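Local coordinates for protein membrane antigen (Burkholderia pseudomallei, PDB 2J9T) that is required for invasion of epithelial cells and intracellular survival, and probably regulates secretion of the effectors BipB and BipC and their insertion into the host membrane, at residues 58-63 and 160-165; 177-182 and 236-241; 183-188 and 230-235. One frame throughout, in Å; residues are numbered along the deposited sequence.

Contact 1: residues 58-63 and 160-165; sequences RLPDRI and KLQDYI. With BO3 (boric acid), chain C.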
# COMPACT_ATOMS: atom_id res chain seq x y z
N ARG A 58 -10.28 6.43 13.46
CA ARG A 58 -11.11 7.62 13.63
C ARG A 58 -10.62 8.51 14.77
O ARG A 58 -10.34 8.04 15.87
CB ARG A 58 -12.57 7.23 13.86
CG ARG A 58 -13.30 8.13 14.83
CD ARG A 58 -14.73 7.69 15.01
NE ARG A 58 -14.82 6.38 15.63
CZ ARG A 58 -14.67 6.16 16.93
NH1 ARG A 58 -14.43 7.18 17.75
NH2 ARG A 58 -14.77 4.94 17.41
N LEU A 59 -10.53 9.80 14.49
CA LEU A 59 -10.06 10.78 15.46
C LEU A 59 -11.12 11.02 16.53
O LEU A 59 -12.31 10.82 16.29
CB LEU A 59 -9.72 12.10 14.76
CG LEU A 59 -8.50 12.10 13.84
CD1 LEU A 59 -8.37 13.43 13.11
CD2 LEU A 59 -7.22 11.79 14.61
N PRO A 60 -10.68 11.47 17.71
CA PRO A 60 -11.60 11.79 18.79
C PRO A 60 -12.59 12.86 18.33
O PRO A 60 -12.26 13.70 17.49
CB PRO A 60 -10.68 12.35 19.88
CG PRO A 60 -9.38 11.68 19.64
CD PRO A 60 -9.27 11.50 18.15
N ASP A 61 -13.80 12.83 18.88
CA ASP A 61 -14.84 13.78 18.49
C ASP A 61 -15.83 13.99 19.64
O ASP A 61 -15.72 13.34 20.68
CB ASP A 61 -15.58 13.27 17.26
CG ASP A 61 -16.08 14.39 16.36
OD1 ASP A 61 -15.63 15.54 16.53
OD2 ASP A 61 -16.92 14.10 15.48
N ARG A 62 -16.79 14.89 19.44
CA ARG A 62 -17.81 15.16 20.46
C ARG A 62 -19.22 14.97 19.92
O ARG A 62 -19.60 15.59 18.92
CB ARG A 62 -17.65 16.56 21.04
CG ARG A 62 -16.55 16.67 22.07
CD ARG A 62 -17.04 17.29 23.37
NE ARG A 62 -15.93 17.60 24.27
CZ ARG A 62 -16.04 18.34 25.36
NH1 ARG A 62 -14.98 18.58 26.11
NH2 ARG A 62 -17.22 18.85 25.69
N ILE A 63 -19.99 14.12 20.58
CA ILE A 63 -21.35 13.85 20.16
C ILE A 63 -22.31 14.20 21.29
O ILE A 63 -22.41 13.47 22.28
CB ILE A 63 -21.53 12.39 19.69
CG1 ILE A 63 -20.79 12.16 18.37
CG2 ILE A 63 -23.00 12.05 19.54
CD1 ILE A 63 -19.31 11.90 18.53
N LYS A 160 -1.49 7.05 17.60
CA LYS A 160 -0.69 7.70 18.63
C LYS A 160 -1.14 9.14 18.86
O LYS A 160 -1.25 9.60 20.00
CB LYS A 160 0.79 7.68 18.26
CG LYS A 160 1.54 6.45 18.75
CD LYS A 160 2.56 5.98 17.72
CE LYS A 160 3.73 5.27 18.38
NZ LYS A 160 5.03 5.87 17.95
N LEU A 161 -1.38 9.85 17.76
CA LEU A 161 -1.78 11.25 17.84
C LEU A 161 -3.00 11.48 18.74
O LEU A 161 -3.20 12.59 19.24
CB LEU A 161 -1.98 11.82 16.42
CG LEU A 161 -3.37 12.15 15.84
CD1 LEU A 161 -3.24 12.34 14.33
CD2 LEU A 161 -4.41 11.09 16.15
N GLN A 162 -3.77 10.43 18.96
CA GLN A 162 -4.98 10.53 19.77
C GLN A 162 -4.71 10.78 21.25
O GLN A 162 -5.62 11.17 22.00
CB GLN A 162 -5.87 9.30 19.58
CG GLN A 162 -6.39 9.17 18.16
CD GLN A 162 -7.30 7.99 17.98
OE1 GLN A 162 -8.05 7.63 18.89
NE2 GLN A 162 -7.28 7.39 16.80
N ASP A 163 -3.46 10.59 21.66
CA ASP A 163 -3.07 10.86 23.04
C ASP A 163 -2.92 12.36 23.27
O ASP A 163 -2.84 12.82 24.41
CB ASP A 163 -1.75 10.15 23.38
CG ASP A 163 -1.85 8.64 23.26
OD1 ASP A 163 -0.81 7.96 23.40
OD2 ASP A 163 -2.97 8.13 23.02
N TYR A 164 -2.87 13.12 22.18
CA TYR A 164 -2.70 14.57 22.27
C TYR A 164 -3.97 15.33 21.92
O TYR A 164 -3.93 16.54 21.69
CB TYR A 164 -1.53 15.02 21.39
CG TYR A 164 -0.24 14.29 21.67
CD1 TYR A 164 -0.00 13.03 21.15
CD2 TYR A 164 0.73 14.85 22.49
CE1 TYR A 164 1.18 12.35 21.42
CE2 TYR A 164 1.92 14.18 22.76
CZ TYR A 164 2.13 12.93 22.21
OH TYR A 164 3.31 12.26 22.46
N ILE A 165 -5.09 14.62 21.88
CA ILE A 165 -6.40 15.23 21.63
C ILE A 165 -7.33 14.81 22.75
O ILE A 165 -7.65 13.63 22.89
CB ILE A 165 -6.99 14.84 20.25
CG1 ILE A 165 -6.18 15.46 19.11
CG2 ILE A 165 -8.45 15.26 20.15
CD1 ILE A 165 -6.29 14.70 17.82
B BO3 C . 1.93 11.81 18.45
O1 BO3 C . 0.98 10.94 19.04
O2 BO3 C . 3.01 12.29 19.22
O3 BO3 C . 1.80 12.16 17.09
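Leu161 opens the 3-10 turn (161-163) that ends the long helix 121-160, a predicted coiled-coil helix, and it meets Leu59 in the run leading into the beta-hairpin of strands 61-63 and 66-68. The two leucine side chains cross at about a right angle, with CD2 of Leu59 3.3 Å from CD2 of Leu161; at 2.7 Å resolution this separation shows apolar contact and nothing finer. Gln162 follows. Its chain is extended beyond CG (chi2 -178°), which carries the aliphatic part past the proline ring: CG of Gln162 is 3.7 Å from CD of Pro60. The amide NE2 of Gln162 comes within 3.3 Å of Arg58 O, but at an angle too poor for a hydrogen bond. That nitrogen instead donates to the carbonyls of Met158 and Arg71, tying the helix end to the loop after the hairpin. Asp163 turns to the same loop through a salt bridge with Arg72. At Ile165 the chain enters strand 165-167, and this side chain meets the proline again, crossing it at about a right angle. Helix 244-292 covers the same apolar cluster, with Phe254 on Leu59 and Tyr247 on Ile165. The methyl CG2 of Ile165 stands 3.7 Å from both CB and CG of Pro60.

Contact 2: residues 177-182 and 236-241; sequences GGKIKA and PPDGTV. With BO3 (boric acid), chain C.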
# COMPACT_ATOMS: atom_id res chain seq x y z
N GLY A 177 -1.03 20.30 18.89
CA GLY A 177 -0.61 20.23 17.49
C GLY A 177 0.89 20.05 17.31
O GLY A 177 1.33 19.34 16.40
N GLY A 178 1.68 20.71 18.15
CA GLY A 178 3.14 20.63 18.07
C GLY A 178 3.66 19.20 18.18
O GLY A 178 4.48 18.77 17.37
N LYS A 179 3.18 18.47 19.18
CA LYS A 179 3.60 17.10 19.39
C LYS A 179 3.14 16.18 18.25
O LYS A 179 3.87 15.26 17.86
CB LYS A 179 3.08 16.58 20.74
CG LYS A 179 3.50 17.44 21.94
CD LYS A 179 3.67 16.60 23.19
CE LYS A 179 3.01 17.26 24.41
NZ LYS A 179 2.49 16.26 25.39
N ILE A 180 1.96 16.45 17.70
CA ILE A 180 1.43 15.69 16.57
C ILE A 180 2.23 16.02 15.31
O ILE A 180 2.59 15.14 14.53
CB ILE A 180 -0.08 15.95 16.35
CG1 ILE A 180 -0.91 15.55 17.57
CG2 ILE A 180 -0.59 15.22 15.11
CD1 ILE A 180 -2.39 15.75 17.38
N LYS A 181 2.50 17.31 15.13
CA LYS A 181 3.27 17.79 13.98
C LYS A 181 4.63 17.10 13.92
O LYS A 181 5.10 16.71 12.85
CB LYS A 181 3.47 19.31 14.07
CG LYS A 181 4.14 19.93 12.87
CD LYS A 181 4.42 21.40 13.08
CE LYS A 181 3.62 22.26 12.11
NZ LYS A 181 4.37 22.52 10.84
N ALA A 182 5.25 16.92 15.09
CA ALA A 182 6.56 16.27 15.19
C ALA A 182 6.50 14.82 14.74
O ALA A 182 7.45 14.30 14.16
CB ALA A 182 7.08 16.37 16.60
N PRO A 236 -2.24 22.98 14.84
CA PRO A 236 -2.05 24.22 15.58
C PRO A 236 -0.90 24.00 16.56
O PRO A 236 -0.38 22.89 16.67
CB PRO A 236 -3.37 24.36 16.34
CG PRO A 236 -3.86 22.98 16.51
CD PRO A 236 -3.46 22.27 15.26
N PRO A 237 -0.50 25.06 17.25
CA PRO A 237 0.59 24.94 18.21
C PRO A 237 0.13 24.12 19.41
O PRO A 237 -1.08 23.90 19.60
CB PRO A 237 0.85 26.40 18.62
CG PRO A 237 -0.40 27.14 18.28
CD PRO A 237 -0.93 26.45 17.06
N ASP A 238 1.08 23.65 20.21
CA ASP A 238 0.76 22.87 21.40
C ASP A 238 -0.07 23.72 22.37
O ASP A 238 0.06 24.94 22.40
CB ASP A 238 2.04 22.41 22.10
CG ASP A 238 2.52 21.05 21.62
OD1 ASP A 238 1.80 20.41 20.83
OD2 ASP A 238 3.63 20.63 22.03
N GLY A 239 -0.93 23.07 23.15
CA GLY A 239 -1.75 23.76 24.14
C GLY A 239 -2.99 24.44 23.55
O GLY A 239 -3.76 25.06 24.27
N THR A 240 -3.16 24.32 22.24
CA THR A 240 -4.32 24.91 21.56
C THR A 240 -5.62 24.29 22.07
O THR A 240 -5.70 23.07 22.24
CB THR A 240 -4.21 24.73 20.02
OG1 THR A 240 -3.07 25.43 19.52
CG2 THR A 240 -5.46 25.25 19.33
N VAL A 241 -6.63 25.13 22.28
CA VAL A 241 -7.95 24.65 22.68
C VAL A 241 -9.00 25.23 21.76
O VAL A 241 -9.13 26.45 21.63
CB VAL A 241 -8.25 24.89 24.18
CG1 VAL A 241 -7.00 25.24 24.95
CG2 VAL A 241 -9.33 25.94 24.36
B BO3 C . 1.93 11.81 18.45
O1 BO3 C . 0.98 10.94 19.04
O2 BO3 C . 3.01 12.29 19.22
O3 BO3 C . 1.80 12.16 17.09
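Asp238 and Lys179 cross at about a right angle, the carboxylate lying against the first turn of helix 177-189 while the lysine chain runs outward past it. The contact joins the start of this helix to the turn leading into strand 240-243, an edge strand of the sheet with 165-167 and 172-175. OD1 of Asp238 accepts the backbone N-H of Lys179 at 2.9 Å, with an N-H...O angle of 152°. The donor arrives on the syn side of the carboxylate, 21° out of its plane. Gly178 N lies 2.7 Å from the same OD1. The second oxygen, OD2, faces the lysine's aliphatic part, 3.2 Å from CG of Lys179. Bends at three successive torsions take the ammonium elsewhere: NZ of Lys179 is 5.6 Å from OD2 of Asp238 and makes a long, weak ion pair with Asp176. Asp238 is presented by a type II beta turn from Pro237 to Thr240, with Gly239 at a positive phi of 80°. Thr240 OG1 also donates to Pro237 O across the turn, and Asp176 OD1 receives Gly239 N. The chemistry is that of a carboxylate facing backbone N-H at a helix N terminus, where the helix dipole would be expected to stabilise its negative charge.

Contact 3: residues 183-188 and 230-235; sequences LIQQVI and KMRDSL. With BO3 (boric acid), chain C.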
# COMPACT_ATOMS: atom_id res chain seq x y z
N LEU A 183 5.38 14.16 15.04
CA LEU A 183 5.21 12.77 14.67
C LEU A 183 4.95 12.61 13.17
O LEU A 183 5.46 11.67 12.54
CB LEU A 183 4.10 12.12 15.49
CG LEU A 183 4.30 10.63 15.80
CD1 LEU A 183 2.96 9.90 15.80
CD2 LEU A 183 5.29 9.98 14.82
N ILE A 184 4.16 13.52 12.60
CA ILE A 184 3.89 13.46 11.17
C ILE A 184 5.17 13.74 10.41
O ILE A 184 5.45 13.12 9.38
CB ILE A 184 2.77 14.43 10.77
CG1 ILE A 184 1.40 13.87 11.16
CG2 ILE A 184 2.80 14.68 9.27
CD1 ILE A 184 0.37 14.93 11.39
N GLN A 185 5.98 14.67 10.92
CA GLN A 185 7.25 15.01 10.30
C GLN A 185 8.19 13.81 10.31
O GLN A 185 8.99 13.62 9.38
CB GLN A 185 7.91 16.18 11.03
CG GLN A 185 9.20 16.67 10.38
CD GLN A 185 9.02 17.00 8.91
OE1 GLN A 185 8.25 17.90 8.55
NE2 GLN A 185 9.72 16.27 8.05
N GLN A 186 8.10 13.00 11.36
CA GLN A 186 8.92 11.81 11.48
C GLN A 186 8.55 10.79 10.40
O GLN A 186 9.42 10.20 9.77
CB GLN A 186 8.77 11.19 12.88
CG GLN A 186 9.31 9.77 13.00
CD GLN A 186 10.12 9.56 14.27
OE1 GLN A 186 9.89 10.22 15.28
NE2 GLN A 186 11.08 8.64 14.21
N VAL A 187 7.25 10.61 10.19
CA VAL A 187 6.76 9.69 9.18
C VAL A 187 7.27 10.11 7.81
O VAL A 187 7.63 9.27 6.98
CB VAL A 187 5.23 9.58 9.19
CG1 VAL A 187 4.74 8.80 7.99
CG2 VAL A 187 4.75 8.94 10.47
N ILE A 188 7.30 11.43 7.58
CA ILE A 188 7.79 11.99 6.32
C ILE A 188 9.28 11.71 6.15
O ILE A 188 9.73 11.28 5.09
CB ILE A 188 7.52 13.50 6.23
CG1 ILE A 188 6.02 13.80 6.19
CG2 ILE A 188 8.22 14.09 5.03
CD1 ILE A 188 5.67 15.27 6.37
N LYS A 230 0.22 18.36 3.89
CA LYS A 230 -1.03 19.06 4.13
C LYS A 230 -1.52 18.79 5.56
O LYS A 230 -1.93 19.71 6.26
CB LYS A 230 -2.09 18.62 3.12
CG LYS A 230 -1.89 19.19 1.73
CD LYS A 230 -2.78 20.40 1.49
CE LYS A 230 -3.06 20.60 0.01
NZ LYS A 230 -1.87 20.29 -0.84
N MET A 231 -1.42 17.53 5.98
CA MET A 231 -1.83 17.14 7.33
C MET A 231 -0.97 17.82 8.39
O MET A 231 -1.49 18.36 9.37
CB MET A 231 -1.74 15.62 7.50
CG MET A 231 -2.78 14.84 6.71
SD MET A 231 -2.53 13.06 6.85
CE MET A 231 -4.14 12.53 7.41
N ARG A 232 0.34 17.79 8.18
CA ARG A 232 1.30 18.40 9.10
C ARG A 232 1.11 19.91 9.19
O ARG A 232 1.22 20.49 10.26
CB ARG A 232 2.73 18.07 8.65
CG ARG A 232 3.81 18.89 9.33
CD ARG A 232 4.43 19.88 8.35
NE ARG A 232 5.60 19.33 7.69
CZ ARG A 232 6.06 19.75 6.51
NH1 ARG A 232 7.13 19.19 5.99
NH2 ARG A 232 5.44 20.73 5.87
N ASP A 233 0.85 20.53 8.04
CA ASP A 233 0.70 21.99 7.97
C ASP A 233 -0.64 22.48 8.51
O ASP A 233 -0.88 23.69 8.59
CB ASP A 233 0.87 22.46 6.51
CG ASP A 233 2.33 22.51 6.08
OD1 ASP A 233 3.21 22.12 6.88
OD2 ASP A 233 2.59 22.93 4.94
N SER A 234 -1.53 21.55 8.86
CA SER A 234 -2.87 21.90 9.36
C SER A 234 -2.92 22.04 10.87
O SER A 234 -3.83 22.67 11.41
CB SER A 234 -3.90 20.86 8.90
OG SER A 234 -3.76 19.64 9.61
N LEU A 235 -1.97 21.43 11.55
CA LEU A 235 -1.93 21.42 13.01
C LEU A 235 -1.71 22.80 13.63
O LEU A 235 -1.07 23.67 13.04
CB LEU A 235 -0.85 20.46 13.50
CG LEU A 235 -1.18 18.96 13.49
CD1 LEU A 235 -2.66 18.75 13.60
CD2 LEU A 235 -0.62 18.31 12.24
B BO3 C . 1.93 11.81 18.45
O1 BO3 C . 0.98 10.94 19.04
O2 BO3 C . 3.01 12.29 19.22
O3 BO3 C . 1.80 12.16 17.09
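Gln185 and Arg232 lie side by side and point the same way, joined by a side-on grip in which two guanidinium nitrogens share one oxygen. Both NE and NH1 of Arg232 are 3.1 Å from OE1 of Gln185, and both bonds are bent rather than straight, with N-H...O angles of 140°. The NH1 bond lies in the carbonyl plane, on a lone pair, whereas NE is tilted from that plane; amide and guanidinium are nearly coplanar. CG of Arg232 stands opposite its backbone N (chi1 166°), and bends at chi2 and chi3 bring NE and NH1 round to the glutamine. Beside this polar pair, the methyl CG2 of Ile184 packs 3.4 Å from CB of Arg232. The other branch of the isoleucine, ending in CD1, meets CD2 of Leu235 tip to tip at 3.6 Å. These side chains join two helices: 177-189, and the short helix 226-232, whose connection contains the three-stranded antiparallel sheet 193-195, 220-223, 213-215. A second shell fixes the polar groups. The amide nitrogen NE2 of Gln185 donates to Asp189 OD1 one turn further along its helix, consistent with OE1 being the atom turned to the arginine. Arg232 NH2 makes a salt bridge with Asp233 OD1 at 2.8 Å, nearly straight at 173°, so the guanidinium is held from two directions. Near the C-terminal end of helix 226-232, Met231 O accepts from both N and OG of Ser234. Further out, the long helices flank the pair: Leu183 and Val187 lean on Val157 of helix 121-160, and Leu235 rests on Trp250 of helix 244-292.

Overall arrangement
From the N terminus, contact 1 closes first: the run into the hairpin returns to the end of helix 121-160, enclosing a mostly helical stretch that includes helix 76-101. Contacts 2 and 3 open only afterwards, in series with it. Helix 177-189 supplies both; because 183-188 follows 177-182 while 230-235 precedes 236-241, contact 3 nests inside the loop closed by contact 2. The two have centres about 11 Å apart. Tyr164 and Leu161 pack on Lys179 and Ile180, linking contact 1 to this helix. The three contacts tie the hairpin of strands 61-63 and 66-68, the end of helix 121-160, helices 177-189 and 226-232, and strands 165-167 and 240-243 of one sheet.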